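Local coordinates for PTS-dependent dihydroxyacetone kinase operon regulatory protein (Escherichia coli, PDB 4LRZ), which activates transcription of the dhaKLM operon from a sigma-70 promoter and represses its own expression, this chain being its N-terminal part, a probable sensor region, at residues M27-W32 with F136-W141. Sequence-based numbering, arbitrary orientation.
Sequences MKRETW and FKQVLW
Lys137 NZ reaches into the loop of residues 27-32 and donates to two backbone carbonyls, Lys28 O at 3.0 Å and Thr31 O at 2.9 Å, a worked example of one lysine bridging two points of an irregular chain. The first bond runs nearly along the C=O axis (165° at the oxygen), whereas the second comes from above the carbonyl plane. The backbone N of Gln138 donates to Arg29 O over 2.9 Å, almost straight at 173°. A water donates to both Arg29 O and Thr31 O and weakly accepts from Val139 N.

Aromatic rings line this polar centre. Arg29 lays its CG over the Phe136 face, 3.8 Å from the ring centroid, while its chain, bent at chi3 (120°), carries the guanidinium on to the edge of the Trp141 indole; Phe136 O lies over one guanidinium face, and NH2 bonds weakly to His135 O. Val139 CG1 sits over the five-membered ring of Trp32, 3.9 Å from its centroid; Lys137 CG meets that indole's edge at CZ3, and Leu140 CD2 touches CH2. With an alanine in place of Lys137, the carbonyls of Lys28 and Thr31 would probably lose their shared donor and the loop be freer to shift.

Further out, Trp32 NE1 bonds to Leu100 O, Trp141 NE1 to His135 O, and Phe136 packs on Cys23 and Asn24 of helix 14-26. The contact thus joins the loop following that helix to the loop between strands 128-131 and 143-151 of the GAF-domain sheet, the Lys137 ammonium probably offsetting the negative ends of the Lys28 and Thr31 carbonyls.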
loop_
_atom_site.group_PDB
_atom_site.type_symbol
_atom_site.label_atom_id
_atom_site.label_comp_id
_atom_site.label_asym_id
_atom_site.label_seq_id
_atom_site.Cartn_x
_atom_site.Cartn_y
_atom_site.Cartn_z
ATOM N N MET F 27 42.409 1.243 -5.200
ATOM C CA MET F 27 42.106 0.330 -4.133
ATOM C C MET F 27 42.836 -0.970 -4.436
ATOM O O MET F 27 42.988 -1.361 -5.595
ATOM C CB MET F 27 40.573 0.095 -4.136
ATOM C CG MET F 27 39.773 0.341 -2.831
ATOM S SD MET F 27 37.986 -0.260 -2.914
ATOM C CE MET F 27 37.525 0.705 -4.357
ATOM N N LYS F 28 43.254 -1.658 -3.388
ATOM C CA LYS F 28 43.920 -2.950 -3.533
ATOM C C LYS F 28 43.067 -4.066 -2.921
ATOM O O LYS F 28 42.322 -3.838 -1.964
ATOM C CB LYS F 28 45.302 -2.896 -2.881
ATOM C CG LYS F 28 46.152 -1.746 -3.412
ATOM C CD LYS F 28 46.917 -1.035 -2.300
ATOM C CE LYS F 28 48.432 -1.356 -2.308
ATOM N NZ LYS F 28 49.048 -1.083 -0.947
ATOM N N ARG F 29 43.205 -5.265 -3.483
ATOM C CA ARG F 29 42.504 -6.462 -3.039
ATOM C C ARG F 29 42.855 -6.907 -1.617
ATOM O O ARG F 29 42.011 -7.476 -0.922
ATOM C CB ARG F 29 42.715 -7.607 -4.041
ATOM C CG ARG F 29 42.048 -7.343 -5.415
ATOM C CD ARG F 29 42.159 -8.506 -6.396
ATOM N NE ARG F 29 40.860 -9.043 -6.839
ATOM C CZ ARG F 29 40.079 -9.852 -6.118
ATOM N NH1 ARG F 29 40.447 -10.203 -4.882
ATOM N NH2 ARG F 29 38.924 -10.303 -6.613
ATOM N N GLU F 30 44.073 -6.661 -1.157
ATOM C CA GLU F 30 44.456 -7.261 0.135
ATOM C C GLU F 30 44.348 -6.339 1.331
ATOM O O GLU F 30 44.592 -6.775 2.431
ATOM C CB GLU F 30 45.856 -7.903 0.115
ATOM C CG GLU F 30 46.475 -8.065 -1.272
ATOM C CD GLU F 30 46.700 -6.718 -1.954
ATOM O OE1 GLU F 30 47.189 -5.784 -1.266
ATOM O OE2 GLU F 30 46.367 -6.607 -3.165
ATOM N N THR F 31 44.020 -5.070 1.138
ATOM C CA THR F 31 44.027 -4.163 2.277
ATOM C C THR F 31 42.684 -4.161 2.974
ATOM O O THR F 31 41.636 -4.403 2.344
ATOM C CB THR F 31 44.405 -2.729 1.897
ATOM O OG1 THR F 31 43.601 -2.304 0.784
ATOM C CG2 THR F 31 45.960 -2.622 1.543
ATOM N N TRP F 32 42.719 -3.901 4.279
ATOM C CA TRP F 32 41.506 -3.747 5.077
ATOM C C TRP F 32 41.882 -2.958 6.298
ATOM O O TRP F 32 42.909 -3.219 6.919
ATOM C CB TRP F 32 40.907 -5.112 5.479
ATOM C CG TRP F 32 39.482 -5.046 6.001
ATOM C CD1 TRP F 32 39.090 -4.982 7.311
ATOM C CD2 TRP F 32 38.270 -5.041 5.219
ATOM N NE1 TRP F 32 37.709 -4.952 7.399
ATOM C CE2 TRP F 32 37.179 -4.986 6.136
ATOM C CE3 TRP F 32 37.997 -5.107 3.843
ATOM C CZ2 TRP F 32 35.835 -4.963 5.719
ATOM C CZ3 TRP F 32 36.649 -5.089 3.427
ATOM C CH2 TRP F 32 35.589 -5.022 4.371
ATOM N N PHE F 136 35.847 -7.848 -4.192
ATOM C CA PHE F 136 37.175 -7.289 -4.496
ATOM C C PHE F 136 38.171 -7.540 -3.357
ATOM O O PHE F 136 39.278 -8.033 -3.575
ATOM C CB PHE F 136 37.058 -5.809 -4.812
ATOM C CG PHE F 136 38.341 -5.184 -5.316
ATOM C CD1 PHE F 136 38.715 -5.309 -6.670
ATOM C CD2 PHE F 136 39.173 -4.458 -4.451
ATOM C CE1 PHE F 136 39.885 -4.721 -7.152
ATOM C CE2 PHE F 136 40.352 -3.854 -4.941
ATOM C CZ PHE F 136 40.703 -4.000 -6.284
ATOM N N LYS F 137 37.752 -7.214 -2.146
ATOM C CA LYS F 137 38.551 -7.340 -0.932
ATOM C C LYS F 137 38.600 -8.760 -0.454
ATOM O O LYS F 137 37.550 -9.367 -0.245
ATOM C CB LYS F 137 37.924 -6.501 0.184
ATOM C CG LYS F 137 37.899 -5.037 -0.111
ATOM C CD LYS F 137 39.289 -4.505 -0.275
ATOM C CE LYS F 137 39.365 -3.049 0.121
ATOM N NZ LYS F 137 40.785 -2.574 0.260
ATOM N N GLN F 138 39.818 -9.263 -0.232
ATOM C CA GLN F 138 40.046 -10.637 0.250
ATOM C C GLN F 138 39.400 -10.935 1.596
ATOM O O GLN F 138 39.081 -12.091 1.889
ATOM C CB GLN F 138 41.546 -10.953 0.350
ATOM C CG GLN F 138 42.175 -11.375 -0.979
ATOM C CD GLN F 138 43.721 -11.217 -1.020
ATOM O OE1 GLN F 138 44.406 -11.185 0.020
ATOM N NE2 GLN F 138 44.261 -11.124 -2.237
ATOM N N VAL F 139 39.233 -9.905 2.419
ATOM C CA VAL F 139 38.649 -10.087 3.745
ATOM C C VAL F 139 37.207 -10.622 3.635
ATOM O O VAL F 139 36.745 -11.362 4.513
ATOM C CB VAL F 139 38.778 -8.782 4.595
ATOM C CG1 VAL F 139 37.743 -8.732 5.704
ATOM C CG2 VAL F 139 40.182 -8.703 5.174
ATOM N N LEU F 140 36.543 -10.318 2.521
ATOM C CA LEU F 140 35.160 -10.749 2.296
ATOM C C LEU F 140 34.988 -12.103 1.610
ATOM O O LEU F 140 33.852 -12.529 1.391
ATOM C CB LEU F 140 34.369 -9.663 1.546
ATOM C CG LEU F 140 34.260 -8.312 2.282
ATOM C CD1 LEU F 140 33.399 -7.326 1.502
ATOM C CD2 LEU F 140 33.733 -8.455 3.734
ATOM N N TRP F 141 36.088 -12.788 1.298
ATOM C CA TRP F 141 36.005 -14.069 0.572
ATOM C C TRP F 141 35.302 -15.187 1.357
ATOM O O TRP F 141 34.869 -16.165 0.779
ATOM C CB TRP F 141 37.378 -14.529 0.087
ATOM C CG TRP F 141 37.956 -13.676 -1.074
ATOM C CD1 TRP F 141 37.477 -12.472 -1.544
ATOM C CD2 TRP F 141 39.126 -13.970 -1.869
ATOM N NE1 TRP F 141 38.261 -12.016 -2.572
ATOM C CE2 TRP F 141 39.278 -12.907 -2.796
ATOM C CE3 TRP F 141 40.060 -15.026 -1.884
ATOM C CZ2 TRP F 141 40.330 -12.868 -3.735
ATOM C CZ3 TRP F 141 41.118 -14.987 -2.819
ATOM C CH2 TRP F 141 41.239 -13.915 -3.730
HETATM O O HOH W 1 41.046 -7.167 1.778
#